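Local coordinates for hypothetical protein PA3352 (Pseudomonas aeruginosa, PDB 2FUP) that probably acts in flagellum synthesis as a FlgN-like export chaperone for the proteins that join hook to filament, at residues L8-L11 against F12-I16; R62-I65 against L66-G70. One frame throughout, in Å; residues are numbered along the deposited sequence. Where two conformers were deposited one is given.

Contact 1 (L8-L11 against F12-I16)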
ATOM      1  N   LEU A   8      -2.173   4.021  14.471  1.00 16.62           N
ATOM      2  CA  LEU A   8      -1.147   3.783  13.484  1.00 15.46           C
ATOM      3  C   LEU A   8      -1.070   2.315  13.113  1.00 17.05           C
ATOM      4  O   LEU A   8      -0.963   1.969  11.901  1.00 17.37           O
ATOM      5  CB  LEU A   8       0.229   4.286  13.907  1.00 18.02           C
ATOM      6  CG  LEU A   8       1.321   4.323  12.874  1.00 19.26           C
ATOM      7  CD1 LEU A   8       0.939   5.211  11.713  1.00 20.54           C
ATOM      8  CD2 LEU A   8       2.622   4.839  13.411  1.00 21.53           C
ATOM      9  N   LEU A   9      -1.108   1.447  14.117  1.00 17.68           N
ATOM     10  CA  LEU A   9      -1.045   0.043  13.823  1.00 17.84           C
ATOM     11  C   LEU A   9      -2.253  -0.408  13.020  1.00 18.01           C
ATOM     12  O   LEU A   9      -2.122  -1.229  12.114  1.00 19.71           O
ATOM     13  CB  LEU A   9      -0.877  -0.761  15.112  1.00 19.51           C
ATOM     14  CG  LEU A   9      -0.652  -2.275  14.935  1.00 19.80           C
ATOM     15  CD1 LEU A   9       0.597  -2.608  14.149  1.00 18.95           C
ATOM     16  CD2 LEU A   9      -0.523  -2.889  16.366  1.00 19.48           C
ATOM     17  N   ASP A  10      -3.419   0.159  13.284  1.00 17.75           N
ATOM     18  CA  ASP A  10      -4.641  -0.189  12.527  1.00 17.93           C
ATOM     19  C   ASP A  10      -4.465   0.226  11.093  1.00 20.38           C
ATOM     20  O   ASP A  10      -4.851  -0.502  10.178  1.00 18.97           O
ATOM     21  CB  ASP A  10      -5.851   0.488  13.138  1.00 19.95           C
ATOM     22  CG  ASP A  10      -7.122   0.039  12.525  1.00 26.85           C
ATOM     23  OD1 ASP A  10      -7.469  -1.135  12.639  1.00 22.67           O
ATOM     24  OD2 ASP A  10      -7.854   0.911  12.007  1.00 30.30           O
ATOM     25  N   LEU A  11      -3.875   1.400  10.866  1.00 18.31           N
ATOM     26  CA  LEU A  11      -3.662   1.841   9.471  1.00 16.90           C
ATOM     27  C   LEU A  11      -2.728   0.925   8.724  1.00 18.03           C
ATOM     28  O   LEU A  11      -2.927   0.615   7.555  1.00 19.35           O
ATOM     29  CB  LEU A  11      -3.120   3.268   9.473  1.00 17.83           C
ATOM     30  CG  LEU A  11      -4.105   4.339   9.915  1.00 19.67           C
ATOM     31  CD1 LEU A  11      -3.416   5.632  10.255  1.00 19.20           C
ATOM     32  CD2 LEU A  11      -5.148   4.596   8.901  1.00 19.36           C
ATOM     33  N   PHE A  12      -1.673   0.484   9.376  1.00 17.42           N
ATOM     34  CA  PHE A  12      -0.794  -0.469   8.738  1.00 17.67           C
ATOM     35  C   PHE A  12      -1.530  -1.765   8.456  1.00 20.46           C
ATOM     36  O   PHE A  12      -1.345  -2.332   7.377  1.00 19.37           O
ATOM     37  CB  PHE A  12       0.431  -0.779   9.604  1.00 19.61           C
ATOM     38  CG  PHE A  12       1.531   0.220   9.477  1.00 19.59           C
ATOM     39  CD1 PHE A  12       2.183   0.456   8.282  1.00 18.49           C
ATOM     40  CD2 PHE A  12       1.970   0.946  10.573  1.00 20.88           C
ATOM     41  CE1 PHE A  12       3.187   1.381   8.170  1.00 19.91           C
ATOM     42  CE2 PHE A  12       3.010   1.913  10.449  1.00 24.92           C
ATOM     43  CZ  PHE A  12       3.629   2.118   9.229  1.00 22.87           C
ATOM     44  N   ALA A  13      -2.291  -2.274   9.419  1.00 19.39           N
ATOM     45  CA  ALA A  13      -3.025  -3.546   9.217  1.00 20.57           C
ATOM     46  C   ALA A  13      -3.985  -3.409   8.040  1.00 19.72           C
ATOM     47  O   ALA A  13      -4.066  -4.281   7.190  1.00 20.37           O
ATOM     48  CB  ALA A  13      -3.800  -3.939  10.498  1.00 24.62           C
ATOM     49  N   GLU A  14      -4.733  -2.331   7.998  1.00 18.62           N
ATOM     50  CA  GLU A  14      -5.653  -2.117   6.892  1.00 19.42           C
ATOM     51  C   GLU A  14      -4.926  -2.055   5.558  1.00 20.16           C
ATOM     52  O   GLU A  14      -5.332  -2.678   4.578  1.00 19.12           O
ATOM     53  CB  GLU A  14      -6.404  -0.797   7.069  1.00 22.86           C
ATOM     54  CG  GLU A  14      -7.399  -0.794   8.199  1.00 25.04           C
ATOM     55  CD  GLU A  14      -8.175   0.521   8.378  1.00 34.34           C
ATOM     56  OE1 GLU A  14      -8.042   1.427   7.488  1.00 38.81           O
ATOM     57  OE2 GLU A  14      -8.929   0.613   9.408  1.00 42.13           O
ATOM     58  N   ASP A  15      -3.795  -1.364   5.530  1.00 18.07           N
ATOM     59  CA  ASP A  15      -3.086  -1.200   4.265  0.50 17.27           C
ATOM     60  C   ASP A  15      -2.416  -2.475   3.797  1.00 18.28           C
ATOM     61  O   ASP A  15      -2.337  -2.716   2.587  1.00 19.40           O
ATOM     62  CB  ASP A  15      -2.126   0.004   4.307  0.50 17.40           C
ATOM     63  CG  ASP A  15      -2.854   1.304   4.101  0.50 20.71           C
ATOM     64  OD1 ASP A  15      -2.226   2.360   3.895  0.50 24.18           O
ATOM     65  OD2 ASP A  15      -4.043   1.205   3.962  0.50 16.81           O
ATOM     66  N   ILE A  16      -1.931  -3.315   4.707  1.00 17.64           N
ATOM     67  CA  ILE A  16      -1.398  -4.655   4.322  1.00 19.48           C
ATOM     68  C   ILE A  16      -2.522  -5.470   3.617  1.00 18.56           C
ATOM     69  O   ILE A  16      -2.313  -6.098   2.587  1.00 19.78           O
ATOM     70  CB  ILE A  16      -0.760  -5.371   5.501  1.00 19.85           C
ATOM     71  CG1 ILE A  16       0.602  -4.732   5.814  1.00 20.98           C
ATOM     72  CG2 ILE A  16      -0.577  -6.834   5.181  1.00 22.16           C
ATOM     73  CD1 ILE A  16       1.064  -4.970   7.202  1.00 22.09           C
TER

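Contact 2 (R62-I65 against L66-G70)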
ATOM      1  N   ARG A  62      -1.032   7.950   7.906  1.00 17.34           N
ATOM      2  CA  ARG A  62       0.201   7.550   8.594  1.00 19.28           C
ATOM      3  C   ARG A  62       1.225   8.691   8.606  1.00 16.90           C
ATOM      4  O   ARG A  62       1.919   8.956   9.616  1.00 18.51           O
ATOM      5  CB  ARG A  62       0.848   6.314   7.947  1.00 17.93           C
ATOM      6  CG  ARG A  62      -0.069   5.124   8.171  0.50 18.34           C
ATOM      7  CD  ARG A  62       0.731   3.846   8.021  0.50 17.33           C
ATOM      8  NE  ARG A  62       1.248   3.885   6.668  0.50 20.08           N
ATOM      9  CZ  ARG A  62       0.521   3.549   5.616  0.50 14.38           C
ATOM     10  NH1 ARG A  62      -0.660   3.004   5.784  0.50 24.60           N
ATOM     11  NH2 ARG A  62       0.982   3.710   4.412  0.50 19.16           N
ATOM     12  N   ALA A  63       1.343   9.389   7.465  1.00 18.20           N
ATOM     13  CA  ALA A  63       2.302  10.502   7.367  1.00 17.62           C
ATOM     14  C   ALA A  63       1.936  11.596   8.386  1.00 17.34           C
ATOM     15  O   ALA A  63       2.830  12.190   9.030  1.00 19.31           O
ATOM     16  CB  ALA A  63       2.308  11.124   5.925  1.00 17.81           C
ATOM     17  N   GLU A  64       0.615  11.889   8.525  1.00 16.69           N
ATOM     18  CA  GLU A  64       0.182  12.923   9.449  1.00 16.34           C
ATOM     19  C   GLU A  64       0.466  12.556  10.906  1.00 16.34           C
ATOM     20  O   GLU A  64       0.894  13.396  11.701  1.00 17.76           O
ATOM     21  CB  GLU A  64      -1.295  13.264   9.235  1.00 15.91           C
ATOM     22  CG  GLU A  64      -1.863  14.419  10.096  1.00 18.36           C
ATOM     23  CD  GLU A  64      -1.189  15.778   9.922  1.00 21.22           C
ATOM     24  OE1 GLU A  64      -0.643  15.997   8.819  1.00 18.33           O
ATOM     25  OE2 GLU A  64      -1.254  16.645  10.880  1.00 18.46           O
ATOM     26  N   ILE A  65       0.287  11.284  11.256  1.00 16.87           N
ATOM     27  CA  ILE A  65       0.573  10.850  12.593  1.00 17.41           C
ATOM     28  C   ILE A  65       2.064  11.066  12.862  1.00 16.69           C
ATOM     29  O   ILE A  65       2.459  11.555  13.946  1.00 18.87           O
ATOM     30  CB  ILE A  65       0.112   9.382  12.782  1.00 17.67           C
ATOM     31  CG1 ILE A  65      -1.406   9.340  12.767  1.00 19.19           C
ATOM     32  CG2 ILE A  65       0.710   8.804  14.021  1.00 19.74           C
ATOM     33  CD1 ILE A  65      -1.987   7.959  12.727  1.00 20.69           C
ATOM     34  N   LEU A  66       2.929  10.615  11.958  1.00 18.50           N
ATOM     35  CA  LEU A  66       4.355  10.767  12.203  1.00 17.61           C
ATOM     36  C   LEU A  66       4.786  12.236  12.223  1.00 17.71           C
ATOM     37  O   LEU A  66       5.589  12.641  13.086  1.00 18.80           O
ATOM     38  CB  LEU A  66       5.190   9.963  11.185  1.00 20.06           C
ATOM     39  CG  LEU A  66       4.953   8.446  11.156  1.00 23.12           C
ATOM     40  CD1 LEU A  66       5.752   7.798  10.020  1.00 25.90           C
ATOM     41  CD2 LEU A  66       5.310   7.876  12.482  1.00 22.23           C
ATOM     42  N   ARG A  67       4.236  13.040  11.315  1.00 18.30           N
ATOM     43  CA  ARG A  67       4.586  14.441  11.293  1.00 17.86           C
ATOM     44  C   ARG A  67       4.217  15.168  12.596  1.00 17.74           C
ATOM     45  O   ARG A  67       5.017  15.945  13.125  1.00 19.98           O
ATOM     46  CB  ARG A  67       3.854  15.077  10.114  1.00 22.53           C
ATOM     47  CG  ARG A  67       3.938  16.538   9.783  1.00 30.82           C
ATOM     48  CD  ARG A  67       2.949  16.775   8.591  1.00 20.29           C
ATOM     49  NE  ARG A  67       3.394  16.156   7.337  1.00 22.45           N
ATOM     50  CZ  ARG A  67       2.630  15.492   6.513  1.00 22.12           C
ATOM     51  NH1 ARG A  67       1.348  15.285   6.776  1.00 19.85           N
ATOM     52  NH2 ARG A  67       3.116  14.991   5.381  1.00 24.11           N
ATOM     53  N   GLU A  68       3.027  14.871  13.117  1.00 17.50           N
ATOM     54  CA  GLU A  68       2.571  15.492  14.343  1.00 18.70           C
ATOM     55  C   GLU A  68       3.405  15.031  15.505  1.00 20.63           C
ATOM     56  O   GLU A  68       3.581  15.788  16.471  1.00 21.03           O
ATOM     57  CB  GLU A  68       1.099  15.210  14.589  1.00 18.93           C
ATOM     58  CG  GLU A  68       0.215  15.879  13.564  1.00 17.38           C
ATOM     59  CD  GLU A  68      -1.306  15.702  13.860  1.00 22.01           C
ATOM     60  OE1 GLU A  68      -1.642  15.178  14.981  1.00 21.11           O
ATOM     61  OE2 GLU A  68      -2.133  16.014  12.965  1.00 19.51           O
ATOM     62  N   ALA A  69       3.983  13.829  15.446  1.00 19.14           N
ATOM     63  CA  ALA A  69       4.852  13.316  16.526  1.00 19.73           C
ATOM     64  C   ALA A  69       6.246  13.931  16.383  1.00 20.69           C
ATOM     65  O   ALA A  69       7.089  13.682  17.229  1.00 25.74           O
ATOM     66  CB  ALA A  69       4.930  11.792  16.438  1.00 21.93           C
ATOM     67  N   GLY A  70       6.518  14.650  15.326  1.00 20.44           N
ATOM     68  CA  GLY A  70       7.802  15.303  15.145  1.00 20.11           C
ATOM     69  C   GLY A  70       8.908  14.402  14.682  1.00 25.29           C
ATOM     70  O   GLY A  70      10.078  14.712  14.927  1.00 24.62           O
TER

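Contact 1 (L8-L11 against F12-I16)
Leu8 and Phe12, one helical turn apart, lie side by side and point the same way, and Leu8 CG comes 3.8 Å from Phe12 CE2. The leucine reaches the ring because its CG stands anti to the backbone N (chi1 -169°), which swings the branch forward along the helix. Both residues are buried, a branched and a flat apolar side chain suited to filling an interior face. Four backbone bonds of the i to i+4 kind run beneath the side chains: Phe12 N to Leu8 O, Ala13 N to Leu9 O, Glu14 N to Asp10 O at 2.8 Å, and Asp15 N to Leu11 O. On the solvent side the acids Asp10 and Glu14 bring OD2 and OE2 to 2.8 Å, their carboxylate planes 80° apart; such a pair would probably raise the pKa of one group unless cations or solvent screen it. In the conformers given, buried Asp15 pairs with Arg62 in a salt bridge and also accepts a hydrogen bond from Asn58. Within the bundle, Leu11 and Phe12 turn to helix 39-68, Leu8 and Phe12 also meet Leu78 of helix 75-82, and Leu9 and Ile16 touch helix 88-114.

Contact 2 (R62-I65 against L66-G70)
The guanidinium of Arg67 has the carboxylate of Glu64 at its edge and the backbone of Ala63 over one face, where Ala63 O sits 4.0 Å above the plane, displaced toward the rim. Arg67 NH1 donates to Glu64 OE1 at 2.9 Å in a salt bridge; the oxygen lies almost in the guanidinium plane and is met nearly along its C-O axis, although the N-H...O angle of 151° is somewhat bent. The carboxylate and guanidinium planes stand 47° apart. A bend at chi3 (-69°) folds the long arginine chain back toward the preceding turn, and its NH2 ends 4.0 Å from Ala63 CB, a methyl small enough to let the group settle there. Glu68 extends along the same exposed flank as Glu64, its CG 3.2 Å from Glu64 O. On the inner flank Leu66 rests its CG against Arg62 O, and its apolar branches meet Leu73 and Tyr81. Regular i to i+4 backbone bonding continues to Ala69 N, which reaches Ile65 O at 3.1 Å. Gly70 then takes positive phi, a conformation that favours glycine, and its N bonds to Arg67 O, one of two bonds back into the last turn that, with the positive phi, make a Schellman motif, a classic C-terminal ending of an alpha-helix.

In the fold
Contact 1 lies near the start of helix 7-34 and contact 2 at the end of helix 39-68, the next helix in the chain, so the two sites come in series yet meet at the same end of the helical bundle. Their centres are about 15 Å apart. Arg62 joins them: beyond the pairing of its charged end, its aliphatic chain packs against Leu8 and Phe12. Leu11 and Ile65 add an apolar touch, and Tyr81 of helix 75-82 meets side chains of both contacts. Near this end, apolar packing joins the two long helices, probably helped by the charge pairing of Arg62, within the all-helical FlgN family fold.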